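Local coordinates for protein putative dehydrogenase (Pseudomonas fluorescens, PDB 6UUG) that catalyses the flavin-dependent oxidation of methanesulfinate, as the monooxygenase MsuC of a two-component system in bacterial sulfur assimilation, at residues A[243-251]-A[325-336]; A[64-74]-A[102-113]. One frame throughout, in Å; residues are numbered along the deposited sequence.

Interaction 1: residues A[243-251]-A[325-336]; sequences PFACLRPLI and WAKGPNLSAEER
The turn that joins helix 294-327 to helix 333-360 in the C-terminal helical domain closes over the start of helix 247-277, with Phe244 and Arg336 as the two long side chains that span the contact. Phe244 is pushed into the turn: its CG is anti to the backbone N (chi1 -175°), and one face of the ring lies against Gly328, whose CA sits 3.6 Å from the centre of the Phe244 ring in a CH-pi contact. The edge of the same ring points at a face of Trp325, an edge-to-face pair with centroids 5.1 Å apart and planes at 54°. Gly328, the first residue past helix 294-327 to leave helical angles, has positive phi. Ser332 N-caps helix 333-360, its OG accepting from Glu335 N. The turn is thus the connection between two helices of the C-terminal bundle of the acyl-CoA dehydrogenase-like fold. Beside Phe244, Leu247 and Leu331 meet tip to tip, CD2 to CD2 at 3.7 Å, and the Pro243 ring rests on the backbone where CB comes within 3.3 Å of Leu331 O. A water ties the turn down as well, accepting from Phe244 N and donating to the carbonyls of Pro329 and Leu331. At the far end Arg336, bent at chi2 (-91°), brings its guanidinium side-on to one carbonyl: NH2 bonds Cys246 O at 2.9 Å and NE bonds Cys246 O at 3.1 Å. That oxygen lies in the guanidinium plane, although NE stands well above the carbonyl plane. NH2 also makes a salt bridge to the terminal carboxylate of Ser415. Leu250 lies over one face of the group, its CD1 3.5 Å from Arg336 NE, while Pro249 CG meets the edge.

Interaction 2: residues A[64-74]-A[102-113]; sequences LRDSGLLALSI and IAHVFGFHHLML
His110 and His109 of helix 100-119 reach across to the chain that leaves helix 58-67, a packing of helix against turn inside the N-terminal helical domain of this acyl-CoA dehydrogenase-like fold. Along His110, CB lies 4.0 Å from Ser73 OG; CG, anti to the carbonyl carbon (chi1 -69°), aims the ring into the turn. ND1 shares a 2.8 Å hydrogen bond with Ser73 OG, which meets the ring at its edge. CD2 sits over a face of Phe106. CE1, between the two nitrogens, lies 3.4 Å from Leu70 O, and at the tip NE2 donates a weak, bent bond of 3.1 Å to Leu69 O. The imidazole is thus bonded firmly through ND1 and weakly through NE2. His109 is held more straightly: NE2 donates to Leu70 O at 2.8 Å (163° at the hydrogen), in the carbonyl plane and on a lone pair, while ND1 bonds Trp139 N. Leu70 CD2 covers the His109 ring, 3.8 Å from its centroid. With a leucine in place of His109, both Leu70 O and Trp139 N would probably be left without these hydrogen-bond partners in a buried setting. One turn earlier in the helix, Phe106 turns its edge to Leu69 O and Leu72 CD2. At Ser73, a water lies 2.8 Å from Ser73 OG in a hydrogen bond and donates to His110 O.

How the interactions relate
Interaction 2 closes along the chain before interaction 1 opens, and their centres lie 21 Å apart, yet helix 100-119 serves both. Its residues 102-113 carry the second side of interaction 2, and the same helix goes on to meet interaction 1: Ile251 CG2 packs 3.8 Å from Leu111 CD1, and Arg248 NH2 lies 3.7 Å from Met112 CE. One turn further, Arg248 NE bonds Thr115 OG1, and Leu118 touches both Phe244 and Trp325. The helix therefore links the N-terminal helical domain to the start of helix 247-277 and the 325-336 connection. No other subunit touches either contact.

Interaction 1: residues A[243-251]-A[325-336]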
loop_
_atom_site.group_PDB
_atom_site.type_symbol
_atom_site.label_atom_id
_atom_site.label_comp_id
_atom_site.label_asym_id
_atom_site.label_seq_id
_atom_site.Cartn_x
_atom_site.Cartn_y
_atom_site.Cartn_z
ATOM N N PRO A 243 -33.972 -5.760 17.911
ATOM C CA PRO A 243 -33.132 -5.038 16.938
ATOM C C PRO A 243 -32.999 -3.551 17.221
ATOM O O PRO A 243 -31.902 -2.982 17.085
ATOM C CB PRO A 243 -33.856 -5.285 15.604
ATOM C CG PRO A 243 -34.523 -6.599 15.776
ATOM C CD PRO A 243 -34.931 -6.664 17.243
ATOM N N PHE A 244 -34.099 -2.898 17.608
ATOM C CA PHE A 244 -34.049 -1.480 17.961
ATOM C C PHE A 244 -33.112 -1.240 19.143
ATOM O O PHE A 244 -32.249 -0.352 19.092
ATOM C CB PHE A 244 -35.478 -0.989 18.244
ATOM C CG PHE A 244 -35.594 0.491 18.520
ATOM C CD1 PHE A 244 -35.153 1.426 17.597
ATOM C CD2 PHE A 244 -36.188 0.945 19.697
ATOM C CE1 PHE A 244 -35.268 2.785 17.849
ATOM C CE2 PHE A 244 -36.317 2.292 19.946
ATOM C CZ PHE A 244 -35.859 3.217 19.025
ATOM N N ALA A 245 -33.249 -2.030 20.216
ATOM C CA ALA A 245 -32.301 -1.919 21.320
ATOM C C ALA A 245 -30.873 -2.163 20.844
ATOM O O ALA A 245 -29.925 -1.535 21.335
ATOM C CB ALA A 245 -32.661 -2.903 22.436
ATOM N N CYS A 246 -30.704 -3.082 19.897
ATOM C CA CYS A 246 -29.390 -3.409 19.356
ATOM C C CYS A 246 -28.835 -2.314 18.460
ATOM O O CYS A 246 -27.732 -2.481 17.920
ATOM C CB CYS A 246 -29.457 -4.735 18.600
ATOM S SG CYS A 246 -29.582 -6.183 19.736
ATOM N N LEU A 247 -29.542 -1.194 18.290
ATOM C CA LEU A 247 -28.896 -0.045 17.666
ATOM C C LEU A 247 -27.862 0.607 18.570
ATOM O O LEU A 247 -27.022 1.362 18.075
ATOM C CB LEU A 247 -29.916 1.015 17.260
ATOM C CG LEU A 247 -30.868 0.721 16.112
ATOM C CD1 LEU A 247 -31.826 1.910 15.975
ATOM C CD2 LEU A 247 -30.175 0.415 14.792
ATOM N N ARG A 248 -27.892 0.339 19.876
ATOM C CA ARG A 248 -26.980 1.038 20.781
ATOM C C ARG A 248 -25.514 0.852 20.403
ATOM O O ARG A 248 -24.792 1.858 20.305
ATOM C CB ARG A 248 -27.244 0.592 22.227
ATOM C CG ARG A 248 -26.641 1.516 23.289
ATOM C CD ARG A 248 -25.231 1.161 23.679
ATOM N NE ARG A 248 -24.764 2.091 24.698
ATOM C CZ ARG A 248 -23.504 2.224 25.098
ATOM N NH1 ARG A 248 -22.542 1.473 24.576
ATOM N NH2 ARG A 248 -23.210 3.121 26.029
ATOM N N PRO A 249 -25.002 -0.362 20.186
ATOM C CA PRO A 249 -23.587 -0.464 19.790
ATOM C C PRO A 249 -23.305 0.153 18.431
ATOM O O PRO A 249 -22.183 0.621 18.199
ATOM C CB PRO A 249 -23.326 -1.980 19.793
ATOM C CG PRO A 249 -24.680 -2.599 19.595
ATOM C CD PRO A 249 -25.627 -1.692 20.327
ATOM N N LEU A 250 -24.291 0.172 17.535
ATOM C CA LEU A 250 -24.087 0.755 16.215
ATOM C C LEU A 250 -23.977 2.275 16.300
ATOM O O LEU A 250 -23.189 2.887 15.567
ATOM C CB LEU A 250 -25.214 0.321 15.274
ATOM C CG LEU A 250 -25.416 -1.191 15.118
ATOM C CD1 LEU A 250 -26.446 -1.492 14.039
ATOM C CD2 LEU A 250 -24.074 -1.852 14.763
ATOM N N ILE A 251 -24.770 2.900 17.178
ATOM C CA ILE A 251 -24.611 4.327 17.436
ATOM C C ILE A 251 -23.213 4.614 17.983
ATOM O O ILE A 251 -22.552 5.569 17.567
ATOM C CB ILE A 251 -25.716 4.822 18.388
ATOM C CG1 ILE A 251 -27.072 4.769 17.673
ATOM C CG2 ILE A 251 -25.415 6.249 18.883
ATOM C CD1 ILE A 251 -28.265 4.839 18.644
ATOM N N TRP A 325 -33.646 4.087 12.990
ATOM C CA TRP A 325 -34.162 4.666 14.226
ATOM C C TRP A 325 -35.644 4.991 14.095
ATOM O O TRP A 325 -36.427 4.774 15.031
ATOM C CB TRP A 325 -33.374 5.928 14.575
ATOM C CG TRP A 325 -33.775 6.561 15.862
ATOM C CD1 TRP A 325 -34.725 7.549 16.038
ATOM C CD2 TRP A 325 -33.266 6.257 17.163
ATOM N NE1 TRP A 325 -34.820 7.869 17.373
ATOM C CE2 TRP A 325 -33.944 7.086 18.084
ATOM C CE3 TRP A 325 -32.312 5.350 17.647
ATOM C CZ2 TRP A 325 -33.680 7.052 19.449
ATOM C CZ3 TRP A 325 -32.042 5.329 19.008
ATOM C CH2 TRP A 325 -32.728 6.169 19.893
ATOM N N ALA A 326 -36.045 5.500 12.930
ATOM C CA ALA A 326 -37.438 5.901 12.725
ATOM C C ALA A 326 -38.406 4.727 12.780
ATOM O O ALA A 326 -39.611 4.938 12.988
ATOM C CB ALA A 326 -37.580 6.627 11.388
ATOM N N LYS A 327 -37.925 3.498 12.595
ATOM C CA LYS A 327 -38.806 2.336 12.679
ATOM C C LYS A 327 -39.094 1.932 14.114
ATOM O O LYS A 327 -40.080 1.225 14.361
ATOM C CB LYS A 327 -38.212 1.163 11.899
ATOM C CG LYS A 327 -38.012 1.530 10.433
ATOM C CD LYS A 327 -38.138 0.354 9.501
ATOM C CE LYS A 327 -38.000 0.824 8.060
ATOM N NZ LYS A 327 -36.819 1.737 7.902
ATOM N N GLY A 328 -38.278 2.378 15.060
ATOM C CA GLY A 328 -38.492 2.081 16.454
ATOM C C GLY A 328 -38.504 0.592 16.721
ATOM O O GLY A 328 -37.793 -0.193 16.079
ATOM N N PRO A 329 -39.330 0.176 17.686
ATOM C CA PRO A 329 -39.407 -1.252 18.040
ATOM C C PRO A 329 -39.820 -2.168 16.898
ATOM O O PRO A 329 -39.639 -3.383 17.032
ATOM C CB PRO A 329 -40.444 -1.272 19.171
ATOM C CG PRO A 329 -40.304 0.082 19.807
ATOM C CD PRO A 329 -40.037 1.028 18.663
ATOM N N ASN A 330 -40.336 -1.641 15.786
ATOM C CA ASN A 330 -40.645 -2.456 14.615
ATOM C C ASN A 330 -39.432 -2.751 13.740
ATOM O O ASN A 330 -39.595 -3.367 12.683
ATOM C CB ASN A 330 -41.710 -1.771 13.766
ATOM C CG ASN A 330 -43.033 -1.657 14.492
ATOM O OD1 ASN A 330 -43.341 -2.474 15.360
ATOM N ND2 ASN A 330 -43.813 -0.637 14.158
ATOM N N LEU A 331 -38.240 -2.313 14.134
ATOM C CA LEU A 331 -37.049 -2.532 13.318
ATOM C C LEU A 331 -36.759 -4.024 13.175
ATOM O O LEU A 331 -36.755 -4.766 14.162
ATOM C CB LEU A 331 -35.858 -1.807 13.954
ATOM C CG LEU A 331 -34.515 -1.884 13.201
ATOM C CD1 LEU A 331 -34.576 -1.179 11.850
ATOM C CD2 LEU A 331 -33.409 -1.291 14.057
ATOM N N SER A 332 -36.495 -4.465 11.946
ATOM C CA SER A 332 -36.184 -5.874 11.715
ATOM C C SER A 332 -34.706 -6.162 11.956
ATOM O O SER A 332 -33.846 -5.287 11.823
ATOM C CB SER A 332 -36.553 -6.302 10.295
ATOM O OG SER A 332 -35.710 -5.691 9.327
ATOM N N ALA A 333 -34.416 -7.417 12.306
ATOM C CA ALA A 333 -33.027 -7.831 12.460
ATOM C C ALA A 333 -32.267 -7.697 11.149
ATOM O O ALA A 333 -31.056 -7.447 11.160
ATOM C CB ALA A 333 -32.955 -9.268 12.977
ATOM N N GLU A 334 -32.955 -7.856 10.015
ATOM C CA GLU A 334 -32.288 -7.720 8.727
ATOM C C GLU A 334 -31.837 -6.285 8.492
ATOM O O GLU A 334 -30.694 -6.044 8.078
ATOM C CB GLU A 334 -33.209 -8.175 7.598
ATOM C CG GLU A 334 -32.540 -8.123 6.235
ATOM C CD GLU A 334 -33.447 -8.591 5.108
ATOM O OE1 GLU A 334 -34.638 -8.207 5.101
ATOM O OE2 GLU A 334 -32.964 -9.346 4.233
ATOM N N GLU A 335 -32.720 -5.317 8.752
ATOM C CA GLU A 335 -32.351 -3.917 8.546
ATOM C C GLU A 335 -31.244 -3.499 9.506
ATOM O O GLU A 335 -30.325 -2.756 9.120
ATOM C CB GLU A 335 -33.577 -3.005 8.699
ATOM C CG GLU A 335 -33.243 -1.548 8.406
ATOM C CD GLU A 335 -34.450 -0.640 8.359
ATOM O OE1 GLU A 335 -35.582 -1.150 8.209
ATOM O OE2 GLU A 335 -34.258 0.587 8.478
ATOM N N ARG A 336 -31.307 -3.966 10.759
ATOM C CA ARG A 336 -30.219 -3.706 11.704
ATOM C C ARG A 336 -28.895 -4.243 11.165
ATOM O O ARG A 336 -27.862 -3.570 11.248
ATOM C CB ARG A 336 -30.536 -4.341 13.065
ATOM C CG ARG A 336 -29.604 -3.920 14.197
ATOM C CD ARG A 336 -28.396 -4.847 14.334
ATOM N NE ARG A 336 -27.622 -4.452 15.503
ATOM C CZ ARG A 336 -26.383 -4.837 15.764
ATOM N NH1 ARG A 336 -25.740 -5.659 14.934
ATOM N NH2 ARG A 336 -25.788 -4.384 16.861
HETATM O O HOH W 1 -36.798 -4.085 16.964
#

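Interaction 2: residues A[64-74]-A[102-113]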
loop_
_atom_site.group_PDB
_atom_site.type_symbol
_atom_site.label_atom_id
_atom_site.label_comp_id
_atom_site.label_asym_id
_atom_site.label_seq_id
_atom_site.Cartn_x
_atom_site.Cartn_y
_atom_site.Cartn_z
ATOM N N LEU A 64 -20.248 24.075 26.201
ATOM C CA LEU A 64 -21.253 23.148 25.685
ATOM C C LEU A 64 -22.550 23.235 26.483
ATOM O O LEU A 64 -23.643 23.242 25.901
ATOM C CB LEU A 64 -20.706 21.715 25.700
ATOM C CG LEU A 64 -19.608 21.417 24.674
ATOM C CD1 LEU A 64 -19.070 19.999 24.887
ATOM C CD2 LEU A 64 -20.143 21.563 23.273
ATOM N N ARG A 65 -22.453 23.303 27.813
ATOM C CA ARG A 65 -23.650 23.462 28.642
ATOM C C ARG A 65 -24.465 24.678 28.217
ATOM O O ARG A 65 -25.682 24.588 28.015
ATOM C CB ARG A 65 -23.260 23.574 30.115
ATOM C CG ARG A 65 -22.847 22.269 30.751
ATOM C CD ARG A 65 -22.448 22.459 32.200
ATOM N NE ARG A 65 -22.244 21.159 32.824
ATOM C CZ ARG A 65 -21.067 20.549 32.936
ATOM N NH1 ARG A 65 -19.956 21.136 32.506
ATOM N NH2 ARG A 65 -21.002 19.350 33.501
ATOM N N ASP A 66 -23.799 25.821 28.039
ATOM C CA ASP A 66 -24.494 27.057 27.695
ATOM C C ASP A 66 -25.015 27.069 26.262
ATOM O O ASP A 66 -25.943 27.824 25.964
ATOM C CB ASP A 66 -23.561 28.243 27.934
ATOM C CG ASP A 66 -23.183 28.396 29.400
ATOM O OD1 ASP A 66 -23.906 27.843 30.260
ATOM O OD2 ASP A 66 -22.170 29.066 29.689
ATOM N N SER A 67 -24.456 26.238 25.374
ATOM C CA SER A 67 -24.821 26.269 23.957
ATOM C C SER A 67 -26.204 25.702 23.675
ATOM O O SER A 67 -26.774 25.991 22.615
ATOM C CB SER A 67 -23.803 25.473 23.137
ATOM O OG SER A 67 -23.932 24.082 23.420
ATOM N N GLY A 68 -26.739 24.883 24.573
ATOM C CA GLY A 68 -27.935 24.121 24.302
ATOM C C GLY A 68 -27.705 22.775 23.646
ATOM O O GLY A 68 -28.629 21.953 23.614
ATOM N N LEU A 69 -26.502 22.517 23.132
ATOM C CA LEU A 69 -26.300 21.321 22.319
ATOM C C LEU A 69 -26.297 20.029 23.135
ATOM O O LEU A 69 -26.331 18.947 22.536
ATOM C CB LEU A 69 -25.001 21.440 21.510
ATOM C CG LEU A 69 -24.929 22.588 20.491
ATOM C CD1 LEU A 69 -23.512 22.741 19.905
ATOM C CD2 LEU A 69 -25.942 22.422 19.367
ATOM N N LEU A 70 -26.260 20.090 24.468
ATOM C CA LEU A 70 -26.421 18.845 25.219
ATOM C C LEU A 70 -27.826 18.270 25.089
ATOM O O LEU A 70 -28.041 17.101 25.428
ATOM C CB LEU A 70 -26.071 19.042 26.691
ATOM C CG LEU A 70 -24.613 19.374 27.010
ATOM C CD1 LEU A 70 -24.404 19.433 28.520
ATOM C CD2 LEU A 70 -23.637 18.361 26.373
ATOM N N ALA A 71 -28.779 19.047 24.580
ATOM C CA ALA A 71 -30.130 18.569 24.323
ATOM C C ALA A 71 -30.370 18.308 22.838
ATOM O O ALA A 71 -31.520 18.170 22.415
ATOM C CB ALA A 71 -31.159 19.572 24.863
ATOM N N LEU A 72 -29.297 18.227 22.045
ATOM C CA LEU A 72 -29.449 18.132 20.594
ATOM C C LEU A 72 -30.250 16.898 20.190
ATOM O O LEU A 72 -31.113 16.967 19.302
ATOM C CB LEU A 72 -28.064 18.116 19.936
ATOM C CG LEU A 72 -28.003 18.077 18.407
ATOM C CD1 LEU A 72 -28.766 19.267 17.838
ATOM C CD2 LEU A 72 -26.537 18.117 17.931
ATOM N N SER A 73 -29.963 15.751 20.809
ATOM C CA SER A 73 -30.598 14.490 20.440
ATOM C C SER A 73 -31.948 14.267 21.116
ATOM O O SER A 73 -32.653 13.323 20.747
ATOM C CB SER A 73 -29.683 13.311 20.782
ATOM O OG SER A 73 -29.497 13.225 22.175
ATOM N N ILE A 74 -32.323 15.110 22.071
ATOM C CA ILE A 74 -33.569 14.908 22.820
ATOM C C ILE A 74 -34.726 15.506 22.022
ATOM O O ILE A 74 -34.603 16.639 21.536
ATOM C CB ILE A 74 -33.455 15.542 24.208
ATOM C CG1 ILE A 74 -32.386 14.799 25.027
ATOM C CG2 ILE A 74 -34.796 15.527 24.936
ATOM C CD1 ILE A 74 -31.902 15.569 26.255
ATOM N N ILE A 102 -13.034 16.798 22.917
ATOM C CA ILE A 102 -14.361 17.379 23.091
ATOM C C ILE A 102 -15.375 16.632 22.235
ATOM O O ILE A 102 -16.500 16.353 22.675
ATOM C CB ILE A 102 -14.311 18.885 22.767
ATOM C CG1 ILE A 102 -13.706 19.633 23.956
ATOM C CG2 ILE A 102 -15.691 19.439 22.446
ATOM C CD1 ILE A 102 -14.577 19.570 25.208
ATOM N N ALA A 103 -14.991 16.273 21.003
ATOM C CA ALA A 103 -15.912 15.516 20.161
ATOM C C ALA A 103 -16.291 14.201 20.823
ATOM O O ALA A 103 -17.453 13.781 20.769
ATOM C CB ALA A 103 -15.291 15.265 18.788
ATOM N N HIS A 104 -15.318 13.546 21.463
ATOM C CA HIS A 104 -15.541 12.251 22.105
ATOM C C HIS A 104 -16.515 12.353 23.272
ATOM O O HIS A 104 -17.464 11.571 23.369
ATOM C CB HIS A 104 -14.195 11.698 22.570
ATOM C CG HIS A 104 -14.218 10.264 23.007
ATOM N ND1 HIS A 104 -13.097 9.465 22.932
ATOM C CD2 HIS A 104 -15.193 9.492 23.540
ATOM C CE1 HIS A 104 -13.383 8.261 23.396
ATOM N NE2 HIS A 104 -14.647 8.251 23.775
ATOM N N VAL A 105 -16.278 13.287 24.194
ATOM C CA VAL A 105 -17.171 13.360 25.346
ATOM C C VAL A 105 -18.539 13.872 24.934
ATOM O O VAL A 105 -19.541 13.480 25.530
ATOM C CB VAL A 105 -16.568 14.219 26.470
ATOM C CG1 VAL A 105 -15.385 13.480 27.086
ATOM C CG2 VAL A 105 -16.186 15.589 25.961
ATOM N N PHE A 106 -18.610 14.743 23.921
ATOM C CA PHE A 106 -19.912 15.191 23.419
ATOM C C PHE A 106 -20.675 14.034 22.780
ATOM O O PHE A 106 -21.855 13.802 23.087
ATOM C CB PHE A 106 -19.723 16.341 22.424
ATOM C CG PHE A 106 -21.009 16.857 21.836
ATOM C CD1 PHE A 106 -21.810 17.729 22.559
ATOM C CD2 PHE A 106 -21.415 16.474 20.568
ATOM C CE1 PHE A 106 -22.993 18.213 22.029
ATOM C CE2 PHE A 106 -22.609 16.955 20.027
ATOM C CZ PHE A 106 -23.398 17.830 20.763
ATOM N N GLY A 107 -20.013 13.290 21.891
ATOM C CA GLY A 107 -20.656 12.140 21.278
ATOM C C GLY A 107 -21.055 11.078 22.286
ATOM O O GLY A 107 -22.144 10.500 22.192
ATOM N N PHE A 108 -20.202 10.826 23.285
ATOM C CA PHE A 108 -20.555 9.830 24.291
ATOM C C PHE A 108 -21.704 10.301 25.178
ATOM O O PHE A 108 -22.518 9.484 25.605
ATOM C CB PHE A 108 -19.329 9.466 25.126
ATOM C CG PHE A 108 -18.693 8.176 24.710
ATOM C CD1 PHE A 108 -18.576 7.853 23.373
ATOM C CD2 PHE A 108 -18.214 7.284 25.657
ATOM C CE1 PHE A 108 -17.993 6.652 22.979
ATOM C CE2 PHE A 108 -17.628 6.087 25.271
ATOM C CZ PHE A 108 -17.517 5.776 23.930
ATOM N N HIS A 109 -21.792 11.606 25.456
ATOM C CA HIS A 109 -22.970 12.135 26.139
ATOM C C HIS A 109 -24.255 11.723 25.412
ATOM O O HIS A 109 -25.184 11.176 26.018
ATOM C CB HIS A 109 -22.841 13.662 26.259
ATOM C CG HIS A 109 -24.132 14.363 26.532
ATOM N ND1 HIS A 109 -24.618 14.553 27.808
ATOM C CD2 HIS A 109 -25.046 14.907 25.692
ATOM C CE1 HIS A 109 -25.776 15.190 27.742
ATOM N NE2 HIS A 109 -26.061 15.411 26.470
ATOM N N HIS A 110 -24.313 11.925 24.093
ATOM C CA HIS A 110 -25.555 11.570 23.400
ATOM C C HIS A 110 -25.731 10.058 23.299
ATOM O O HIS A 110 -26.868 9.567 23.239
ATOM C CB HIS A 110 -25.599 12.252 22.029
ATOM C CG HIS A 110 -25.762 13.738 22.132
ATOM N ND1 HIS A 110 -26.950 14.319 22.520
ATOM C CD2 HIS A 110 -24.879 14.754 21.977
ATOM C CE1 HIS A 110 -26.803 15.630 22.570
ATOM N NE2 HIS A 110 -25.554 15.921 22.251
ATOM N N LEU A 111 -24.626 9.306 23.280
ATOM C CA LEU A 111 -24.722 7.850 23.368
ATOM C C LEU A 111 -25.316 7.405 24.704
ATOM O O LEU A 111 -26.089 6.439 24.752
ATOM C CB LEU A 111 -23.343 7.211 23.159
ATOM C CG LEU A 111 -23.274 5.689 23.316
ATOM C CD1 LEU A 111 -24.053 4.984 22.229
ATOM C CD2 LEU A 111 -21.808 5.222 23.288
ATOM N N MET A 112 -24.962 8.083 25.802
ATOM C CA MET A 112 -25.552 7.726 27.096
ATOM C C MET A 112 -27.056 7.978 27.100
ATOM O O MET A 112 -27.830 7.163 27.619
ATOM C CB MET A 112 -24.892 8.512 28.231
ATOM C CG MET A 112 -23.386 8.285 28.398
ATOM S SD MET A 112 -22.882 6.552 28.421
ATOM C CE MET A 112 -21.883 6.454 26.929
ATOM N N LEU A 113 -27.491 9.093 26.503
ATOM C CA LEU A 113 -28.924 9.343 26.376
ATOM C C LEU A 113 -29.596 8.278 25.518
ATOM O O LEU A 113 -30.695 7.814 25.839
ATOM C CB LEU A 113 -29.153 10.737 25.794
ATOM C CG LEU A 113 -28.801 11.920 26.691
ATOM C CD1 LEU A 113 -29.033 13.209 25.918
ATOM C CD2 LEU A 113 -29.687 11.878 27.949
HETATM O O HOH W 2 -29.739 10.443 22.547
#